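Local atomic coordinates of probable transcriptional regulator (PDB entry 2GEN), a protein that probably binds DNA through a helix-turn-helix motif and regulates transcription, as a dimeric member of the TetR family. Residues A[50-55]-A[109-114]; A[57-62]-A[103-108]; A[83-88]-A[184-189]. One frame throughout, in Å; residues are numbered along the deposited sequence.

In the fold
Interactions 1 and 2 lie where the predicted DNA-binding head meets the helical body. They are successive parts of one crossing between helix 51-76 and helix 99-114, their centres 9 Å apart; they touch where the rings of His55 and Phe104 meet edge-to-face and where Val112 packs on Tyr59. The predicted helix-turn-helix, residues 29-48, ends just before segment 50-55. Interaction 3 lies in the body, with its centre 31 Å from that of interaction 1 and 23 Å from that of interaction 2. Helix 80-97, which it uses, follows helix 51-76 and precedes helix 99-114. Interactions 1 and 3 both reach the second subunit.

Interaction 1 of 3, residues A[50-55]-A[109-114]; sequences NKERIH and RGRVEA
Glu52 OE1 receives a short, nearly straight bond from Arg111 NH2, 2.6 Å long with an N-H...O angle of 168°. The second carboxylate oxygen, Glu52 OE2, takes Arg111 NE at 3.0 Å, so the arginine grips the acid side-on, one nitrogen to each oxygen. Both oxygens use their syn lone pairs, and the two flat groups are only 8° from coplanar. The chain of Arg111 is extended from CG to NE and carries the guanidinium across to helix 51-76, while Glu52 bends at chi2 to meet it. On its way the arginine passes over His55: Arg111 CD lies 3.7 Å from His55 CE1, and NE sits above one ring face, offset toward the rim. The guanidinium stacks on this imidazole with the planes 29° apart. Val112 CG2 packs obliquely on the imidazole, 4.0 Å from His55 ND1. Arg111 NH1 also forms a salt bridge with Asp26, in the loop after helix 9-23. The contact thus ties the first turn of helix 51-76, just after the predicted helix-turn-helix, to helix 99-114 of the body. The two acids would largely balance the charge of Arg111 and, with the stacked ring, restrict its rotation.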
loop_
_atom_site.group_PDB
_atom_site.type_symbol
_atom_site.label_atom_id
_atom_site.label_comp_id
_atom_site.label_asym_id
_atom_site.label_seq_id
_atom_site.Cartn_x
_atom_site.Cartn_y
_atom_site.Cartn_z
ATOM N N ASN A 50 14.860 19.182 15.758
ATOM C CA ASN A 50 13.543 19.216 16.408
ATOM C C ASN A 50 12.729 17.962 16.116
ATOM O O ASN A 50 13.251 17.018 15.501
ATOM C CB ASN A 50 12.748 20.471 16.003
ATOM C CG ASN A 50 12.582 20.614 14.501
ATOM O OD1 ASN A 50 12.423 19.631 13.761
ATOM N ND2 ASN A 50 12.589 21.851 14.044
ATOM N N LYS A 51 11.460 17.976 16.522
ATOM C CA LYS A 51 10.548 16.840 16.326
ATOM C C LYS A 51 10.429 16.425 14.856
ATOM O O LYS A 51 10.518 15.235 14.537
ATOM C CB LYS A 51 9.162 17.131 16.915
ATOM C CG LYS A 51 8.206 15.959 16.793
ATOM C CD LYS A 51 6.847 16.274 17.310
ATOM C CE LYS A 51 5.922 16.804 16.243
ATOM N NZ LYS A 51 4.592 17.036 16.855
ATOM N N GLU A 52 10.250 17.403 13.966
ATOM C CA GLU A 52 10.158 17.139 12.525
ATOM C C GLU A 52 11.415 16.483 11.929
ATOM O O GLU A 52 11.311 15.589 11.072
ATOM C CB GLU A 52 9.815 18.425 11.748
ATOM C CG GLU A 52 9.244 18.163 10.350
ATOM C CD GLU A 52 7.908 17.405 10.371
ATOM O OE1 GLU A 52 7.167 17.467 11.383
ATOM O OE2 GLU A 52 7.591 16.735 9.362
ATOM N N ARG A 53 12.595 16.917 12.362
ATOM C CA ARG A 53 13.821 16.295 11.868
ATOM C C ARG A 53 13.951 14.861 12.410
ATOM O O ARG A 53 14.292 13.945 11.667
ATOM C CB ARG A 53 15.057 17.097 12.205
ATOM C CG ARG A 53 16.167 16.792 11.213
ATOM C CD ARG A 53 17.329 16.277 11.949
ATOM N NE ARG A 53 18.368 15.747 11.070
ATOM C CZ ARG A 53 19.280 16.493 10.454
ATOM N NH1 ARG A 53 19.247 17.819 10.566
ATOM N NH2 ARG A 53 20.201 15.917 9.697
ATOM N N ILE A 54 13.656 14.695 13.696
ATOM C CA ILE A 54 13.645 13.380 14.336
ATOM C C ILE A 54 12.669 12.435 13.626
ATOM O O ILE A 54 12.993 11.248 13.391
ATOM C CB ILE A 54 13.326 13.480 15.840
ATOM C CG1 ILE A 54 14.502 14.135 16.581
ATOM C CG2 ILE A 54 13.059 12.109 16.431
ATOM C CD1 ILE A 54 14.251 14.423 18.086
ATOM N N HIS A 55 11.492 12.956 13.294
ATOM C CA HIS A 55 10.475 12.235 12.514
ATOM C C HIS A 55 11.029 11.701 11.174
ATOM O O HIS A 55 10.872 10.505 10.856
ATOM C CB HIS A 55 9.277 13.161 12.296
ATOM C CG HIS A 55 8.166 12.568 11.498
ATOM N ND1 HIS A 55 8.144 12.589 10.120
ATOM C CD2 HIS A 55 7.013 11.978 11.883
ATOM C CE1 HIS A 55 7.035 12.024 9.690
ATOM N NE2 HIS A 55 6.331 11.640 10.741
ATOM N N ARG A 109 5.561 8.548 4.592
ATOM C CA ARG A 109 6.443 8.903 3.472
ATOM C C ARG A 109 6.164 10.312 2.932
ATOM O O ARG A 109 7.092 11.096 2.758
ATOM C CB ARG A 109 6.361 7.890 2.337
ATOM C CG ARG A 109 7.557 7.968 1.423
ATOM C CD ARG A 109 7.365 7.199 0.128
ATOM N NE ARG A 109 8.532 7.349 -0.741
ATOM C CZ ARG A 109 8.748 8.398 -1.531
ATOM N NH1 ARG A 109 7.872 9.402 -1.569
ATOM N NH2 ARG A 109 9.839 8.460 -2.284
ATOM N N GLY A 110 4.890 10.612 2.684
ATOM C CA GLY A 110 4.470 11.910 2.125
ATOM C C GLY A 110 5.027 13.075 2.914
ATOM O O GLY A 110 5.624 14.025 2.352
ATOM N N ARG A 111 4.859 12.980 4.229
ATOM C CA ARG A 111 5.344 13.985 5.150
ATOM C C ARG A 111 6.861 14.180 5.046
ATOM O O ARG A 111 7.339 15.301 4.977
ATOM C CB ARG A 111 4.895 13.638 6.566
ATOM C CG ARG A 111 5.258 14.688 7.598
ATOM C CD ARG A 111 4.463 14.526 8.859
ATOM N NE ARG A 111 4.982 15.375 9.934
ATOM C CZ ARG A 111 4.287 15.701 11.020
ATOM N NH1 ARG A 111 3.047 15.260 11.161
ATOM N NH2 ARG A 111 4.829 16.470 11.959
ATOM N N VAL A 112 7.625 13.084 4.997
ATOM C CA VAL A 112 9.079 13.184 4.916
ATOM C C VAL A 112 9.556 13.733 3.556
ATOM O O VAL A 112 10.512 14.504 3.497
ATOM C CB VAL A 112 9.751 11.795 5.176
ATOM C CG1 VAL A 112 11.288 11.877 4.990
ATOM C CG2 VAL A 112 9.396 11.322 6.545
ATOM N N GLU A 113 8.915 13.291 2.473
ATOM C CA GLU A 113 9.343 13.711 1.141
ATOM C C GLU A 113 9.045 15.207 0.951
ATOM O O GLU A 113 9.822 15.929 0.312
ATOM C CB GLU A 113 8.737 12.824 0.029
ATOM C CG GLU A 113 7.223 12.630 0.097
ATOM C CD GLU A 113 6.607 11.953 -1.150
ATOM O OE1 GLU A 113 6.946 12.369 -2.291
ATOM O OE2 GLU A 113 5.766 11.021 -0.989
ATOM N N ALA A 114 7.970 15.672 1.587
ATOM C CA ALA A 114 7.546 17.079 1.498
ATOM C C ALA A 114 8.517 18.041 2.183
ATOM O O ALA A 114 8.659 19.185 1.753
ATOM C CB ALA A 114 6.149 17.247 2.059
#

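Interaction 2 of 3, residues A[57-62]-A[103-108]; sequences ELYLAG and RFILHS
Leu58 can be followed outward from helix 51-76 onto the ring of Phe104. Its CB lies 4.0 Å from Phe104 CE2, and CG comes closer to the same ring carbon, at 3.6 Å. With CG anti to the backbone N (chi1 178°) and chi2 near 60°, the CD2 branch arrives over the centre of the ring. There it makes a CH-pi contact, 3.6 Å from the Phe104 ring centroid and 12° off the normal. The opposite face is approached by Ser108 OG, offset toward the rim, and the backbone of Tyr59 meets the ring edge.

Tyr59 crosses Ile105 at about a right angle. Its ring edge points at a backbone oxygen: Tyr59 CE1 is 3.4 Å from Ile105 O, near the plane of the ring, and also packs on Ile105 CG2. The other branch of the isoleucine ends at Gly62, where Ile105 CD1 lies 3.6 Å from Gly62 C. Gly62, without a side chain, lets this methyl rest directly on its backbone.

Ser108 OG donates back to Phe104 O, 2.7 Å away, while His107 N reaches that oxygen from the opposite face of the carbonyl plane. Leu17 and Phe20 of helix 9-23 also pack on Leu58, bringing the DNA-binding head into this core. No hydrogen bond joins the two segments: apolar packing unites them, with the serine hydroxyl satisfied within segment 103-108.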
loop_
_atom_site.group_PDB
_atom_site.type_symbol
_atom_site.label_atom_id
_atom_site.label_comp_id
_atom_site.label_asym_id
_atom_site.label_seq_id
_atom_site.Cartn_x
_atom_site.Cartn_y
_atom_site.Cartn_z
ATOM N N GLU A 57 14.281 11.384 10.352
ATOM C CA GLU A 57 15.404 10.476 10.618
ATOM C C GLU A 57 14.875 9.089 11.009
ATOM O O GLU A 57 15.468 8.057 10.604
ATOM C CB GLU A 57 16.355 11.022 11.689
ATOM C CG GLU A 57 17.078 12.351 11.295
ATOM C CD GLU A 57 18.232 12.171 10.316
ATOM O OE1 GLU A 57 18.484 11.031 9.825
ATOM O OE2 GLU A 57 18.905 13.182 10.009
ATOM N N LEU A 58 13.779 9.060 11.769
ATOM C CA LEU A 58 13.128 7.787 12.122
ATOM C C LEU A 58 12.681 7.034 10.851
ATOM O O LEU A 58 12.862 5.791 10.719
ATOM C CB LEU A 58 11.946 8.026 13.080
ATOM C CG LEU A 58 11.118 6.791 13.511
ATOM C CD1 LEU A 58 12.012 5.757 14.231
ATOM C CD2 LEU A 58 9.893 7.172 14.369
ATOM N N TYR A 59 12.112 7.790 9.914
ATOM C CA TYR A 59 11.678 7.230 8.633
ATOM C C TYR A 59 12.875 6.654 7.881
ATOM O O TYR A 59 12.871 5.466 7.457
ATOM C CB TYR A 59 10.951 8.285 7.770
ATOM C CG TYR A 59 10.398 7.673 6.516
ATOM C CD1 TYR A 59 9.135 7.084 6.501
ATOM C CD2 TYR A 59 11.163 7.645 5.350
ATOM C CE1 TYR A 59 8.644 6.481 5.311
ATOM C CE2 TYR A 59 10.690 7.060 4.187
ATOM C CZ TYR A 59 9.458 6.485 4.164
ATOM O OH TYR A 59 9.051 5.880 2.990
ATOM N N LEU A 60 13.899 7.481 7.698
ATOM C CA LEU A 60 15.066 7.055 6.913
ATOM C C LEU A 60 15.789 5.863 7.547
ATOM O O LEU A 60 16.280 4.970 6.834
ATOM C CB LEU A 60 16.046 8.207 6.717
ATOM C CG LEU A 60 15.537 9.420 5.920
ATOM C CD1 LEU A 60 16.627 10.495 5.935
ATOM C CD2 LEU A 60 15.183 9.063 4.475
ATOM N N ALA A 61 15.885 5.858 8.877
ATOM C CA ALA A 61 16.494 4.705 9.574
ATOM C C ALA A 61 15.711 3.417 9.352
ATOM O O ALA A 61 16.324 2.337 9.233
ATOM C CB ALA A 61 16.629 4.977 11.047
ATOM N N GLY A 62 14.384 3.520 9.305
ATOM C CA GLY A 62 13.530 2.354 9.105
ATOM C C GLY A 62 13.699 1.753 7.726
ATOM O O GLY A 62 13.911 0.547 7.593
ATOM N N ARG A 103 4.323 0.371 10.880
ATOM C CA ARG A 103 3.133 1.225 10.792
ATOM C C ARG A 103 3.551 2.661 10.500
ATOM O O ARG A 103 2.979 3.325 9.629
ATOM C CB ARG A 103 2.346 1.141 12.088
ATOM C CG ARG A 103 0.893 1.405 11.907
ATOM C CD ARG A 103 0.179 1.198 13.246
ATOM N NE ARG A 103 -0.058 -0.224 13.482
ATOM C CZ ARG A 103 0.593 -0.976 14.358
ATOM N NH1 ARG A 103 1.545 -0.451 15.108
ATOM N NH2 ARG A 103 0.290 -2.271 14.475
ATOM N N PHE A 104 4.574 3.126 11.217
ATOM C CA PHE A 104 5.041 4.501 11.092
ATOM C C PHE A 104 5.508 4.748 9.661
ATOM O O PHE A 104 5.102 5.731 9.029
ATOM C CB PHE A 104 6.179 4.780 12.080
ATOM C CG PHE A 104 6.821 6.122 11.892
ATOM C CD1 PHE A 104 6.236 7.279 12.458
ATOM C CD2 PHE A 104 8.012 6.248 11.176
ATOM C CE1 PHE A 104 6.816 8.527 12.277
ATOM C CE2 PHE A 104 8.623 7.499 10.992
ATOM C CZ PHE A 104 8.003 8.656 11.561
ATOM N N ILE A 105 6.330 3.842 9.124
ATOM C CA ILE A 105 6.850 3.986 7.771
ATOM C C ILE A 105 5.711 4.027 6.739
ATOM O O ILE A 105 5.748 4.826 5.822
ATOM C CB ILE A 105 7.836 2.829 7.399
ATOM C CG1 ILE A 105 9.156 3.004 8.150
ATOM C CG2 ILE A 105 8.111 2.809 5.869
ATOM C CD1 ILE A 105 10.064 1.817 8.001
ATOM N N LEU A 106 4.710 3.162 6.906
ATOM C CA LEU A 106 3.607 3.045 5.959
ATOM C C LEU A 106 2.736 4.292 5.937
ATOM O O LEU A 106 2.007 4.517 4.964
ATOM C CB LEU A 106 2.758 1.792 6.253
ATOM C CG LEU A 106 3.402 0.446 5.948
ATOM C CD1 LEU A 106 2.406 -0.654 6.275
ATOM C CD2 LEU A 106 3.853 0.379 4.487
ATOM N N HIS A 107 2.805 5.113 6.985
ATOM C CA HIS A 107 1.945 6.297 7.047
ATOM C C HIS A 107 2.673 7.633 6.921
ATOM O O HIS A 107 2.033 8.693 6.902
ATOM C CB HIS A 107 1.069 6.235 8.292
ATOM C CG HIS A 107 0.145 5.053 8.301
ATOM N ND1 HIS A 107 -0.057 4.270 9.419
ATOM C CD2 HIS A 107 -0.629 4.521 7.320
ATOM C CE1 HIS A 107 -0.925 3.314 9.130
ATOM N NE2 HIS A 107 -1.289 3.445 7.865
ATOM N N SER A 108 3.998 7.590 6.781
ATOM C CA SER A 108 4.807 8.807 6.922
ATOM C C SER A 108 5.596 9.288 5.694
ATOM O O SER A 108 6.263 10.323 5.763
ATOM C CB SER A 108 5.769 8.659 8.106
ATOM O OG SER A 108 5.050 8.421 9.303
#

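Interaction 3 of 3, residues A[83-88]-A[184-189]; sequences TVRLLV and LAQVAW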
loop_
_atom_site.group_PDB
_atom_site.type_symbol
_atom_site.label_atom_id
_atom_site.label_comp_id
_atom_site.label_asym_id
_atom_site.label_seq_id
_atom_site.Cartn_x
_atom_site.Cartn_y
_atom_site.Cartn_z
ATOM N N THR A 83 17.703 -15.283 -3.769
ATOM C CA THR A 83 17.754 -13.820 -3.889
ATOM C C THR A 83 16.351 -13.202 -3.864
ATOM O O THR A 83 16.094 -12.209 -3.202
ATOM C CB THR A 83 18.605 -13.469 -5.167
ATOM O OG1 THR A 83 19.913 -14.054 -5.040
ATOM C CG2 THR A 83 18.726 -11.947 -5.310
ATOM N N VAL A 84 15.423 -13.818 -4.595
ATOM C CA VAL A 84 14.059 -13.380 -4.635
ATOM C C VAL A 84 13.406 -13.571 -3.260
ATOM O O VAL A 84 12.812 -12.655 -2.713
ATOM C CB VAL A 84 13.293 -14.157 -5.708
ATOM C CG1 VAL A 84 11.816 -13.873 -5.611
ATOM C CG2 VAL A 84 13.761 -13.663 -7.096
ATOM N N ARG A 85 13.610 -14.748 -2.693
ATOM C CA ARG A 85 13.002 -15.031 -1.350
ATOM C C ARG A 85 13.449 -14.000 -0.330
ATOM O O ARG A 85 12.660 -13.602 0.509
ATOM C CB ARG A 85 13.374 -16.407 -0.853
ATOM C CG ARG A 85 12.677 -17.600 -1.584
ATOM C CD ARG A 85 13.314 -18.915 -1.145
ATOM N NE ARG A 85 13.125 -19.116 0.293
ATOM C CZ ARG A 85 12.020 -19.632 0.855
ATOM N NH1 ARG A 85 11.003 -20.098 0.125
ATOM N NH2 ARG A 85 11.962 -19.729 2.191
ATOM N N LEU A 86 14.726 -13.601 -0.366
ATOM C CA LEU A 86 15.318 -12.632 0.552
ATOM C C LEU A 86 14.574 -11.319 0.555
ATOM O O LEU A 86 14.405 -10.717 1.606
ATOM C CB LEU A 86 16.819 -12.449 0.199
ATOM C CG LEU A 86 17.518 -11.436 1.108
ATOM C CD1 LEU A 86 17.767 -12.063 2.482
ATOM C CD2 LEU A 86 18.816 -11.049 0.401
ATOM N N LEU A 87 14.157 -10.815 -0.630
ATOM C CA LEU A 87 13.396 -9.567 -0.669
ATOM C C LEU A 87 12.126 -9.691 0.176
ATOM O O LEU A 87 11.746 -8.742 0.835
ATOM C CB LEU A 87 13.011 -9.243 -2.108
ATOM C CG LEU A 87 14.231 -8.925 -3.021
ATOM C CD1 LEU A 87 13.843 -8.953 -4.511
ATOM C CD2 LEU A 87 14.805 -7.556 -2.684
ATOM N N VAL A 88 11.521 -10.870 0.147
ATOM C CA VAL A 88 10.256 -11.087 0.862
ATOM C C VAL A 88 10.469 -11.391 2.336
ATOM O O VAL A 88 9.890 -10.698 3.181
ATOM C CB VAL A 88 9.459 -12.206 0.228
ATOM C CG1 VAL A 88 8.114 -12.530 1.056
ATOM C CG2 VAL A 88 9.054 -11.784 -1.219
ATOM N N LEU A 184 4.421 -16.564 1.188
ATOM C CA LEU A 184 4.648 -15.344 0.372
ATOM C C LEU A 184 6.027 -15.432 -0.325
ATOM O O LEU A 184 6.168 -15.061 -1.490
ATOM C CB LEU A 184 4.506 -14.084 1.214
ATOM C CG LEU A 184 3.041 -13.765 1.629
ATOM C CD1 LEU A 184 2.843 -12.415 2.237
ATOM C CD2 LEU A 184 2.066 -13.939 0.446
ATOM N N ALA A 185 7.028 -15.985 0.371
ATOM C CA ALA A 185 8.363 -16.170 -0.256
ATOM C C ALA A 185 8.255 -17.130 -1.446
ATOM O O ALA A 185 8.814 -16.877 -2.512
ATOM C CB ALA A 185 9.365 -16.717 0.760
ATOM N N GLN A 186 7.564 -18.256 -1.227
ATOM C CA GLN A 186 7.406 -19.272 -2.255
ATOM C C GLN A 186 6.636 -18.720 -3.456
ATOM O O GLN A 186 7.024 -18.925 -4.605
ATOM C CB GLN A 186 6.643 -20.468 -1.696
ATOM C CG GLN A 186 6.589 -21.550 -2.746
ATOM C CD GLN A 186 7.941 -22.132 -3.070
ATOM O OE1 GLN A 186 8.727 -22.445 -2.159
ATOM N NE2 GLN A 186 8.248 -22.254 -4.379
ATOM N N VAL A 187 5.542 -18.006 -3.198
ATOM C CA VAL A 187 4.755 -17.439 -4.258
ATOM C C VAL A 187 5.554 -16.403 -5.037
ATOM O O VAL A 187 5.446 -16.360 -6.249
ATOM C CB VAL A 187 3.524 -16.787 -3.749
ATOM C CG1 VAL A 187 2.882 -15.942 -4.867
ATOM C CG2 VAL A 187 2.529 -17.894 -3.169
ATOM N N ALA A 188 6.361 -15.598 -4.352
ATOM C CA ALA A 188 7.165 -14.558 -5.066
ATOM C C ALA A 188 8.060 -15.288 -6.092
ATOM O O ALA A 188 8.136 -14.882 -7.275
ATOM C CB ALA A 188 8.022 -13.773 -4.056
ATOM N N TRP A 189 8.778 -16.297 -5.646
ATOM C CA TRP A 189 9.700 -17.059 -6.540
ATOM C C TRP A 189 8.889 -17.683 -7.663
ATOM O O TRP A 189 9.187 -17.520 -8.856
ATOM C CB TRP A 189 10.451 -18.137 -5.765
ATOM C CG TRP A 189 11.227 -19.057 -6.617
ATOM C CD1 TRP A 189 11.141 -20.419 -6.609
ATOM C CD2 TRP A 189 12.191 -18.717 -7.631
ATOM N NE1 TRP A 189 12.005 -20.976 -7.541
ATOM C CE2 TRP A 189 12.666 -19.952 -8.178
ATOM C CE3 TRP A 189 12.732 -17.513 -8.106
ATOM C CZ2 TRP A 189 13.631 -20.009 -9.189
ATOM C CZ3 TRP A 189 13.707 -17.598 -9.126
ATOM C CH2 TRP A 189 14.130 -18.824 -9.653
HETATM O O HOH W 1 10.919 -20.914 -2.610
#
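Val84 and Val88, one helical turn apart, hold nearly the same chi1 (171° and 176°), which sends CG1 toward helix 181-192 in each case. Val88 CG1 settles against the backbone between Leu184 and Ala185, 3.7 Å from Ala185 N. Its other branch, Val88 CG2, meets Ala188 CB at 3.6 Å. One turn earlier in helix 80-97, Val84 CG1 packs against the backbone of Trp189, while Val84 CG2 comes to the edge of the indole, 4.1 Å from Trp189 CE3. The small side chains of Ala185 and Ala188 are consistent with the near approach of the backbones: the axes of segments 83-88 and 184-189 pass 8.5 Å apart.

Arg85 closes one flank of this apolar surface. A bend at chi3 (62°) folds its chain back so that the guanidinium lies over Ala185, with Ala185 CB under one face and 3.8 Å from Arg85 NH1. Gln186 OE1 lies near the guanidinium plane, and a water bridges the two side chains, accepting from Arg85 NH1 at 2.9 Å and donating to Gln186 OE1 at 2.7 Å. The outer ends have stronger partners: Arg85 NH2 forms a salt bridge with Glu182, and Gln186 NE2 bonds Asp190.

Helix 181-192, near the C-terminus, is thus packed on helix 80-97 within the helical body of this TetR-family protein, with Val156 of the second subunit beside Leu184. The joint combines a buried valine-alanine seam with a polar border bridged by one water, where Glu182 probably offsets the positive charge of Arg85.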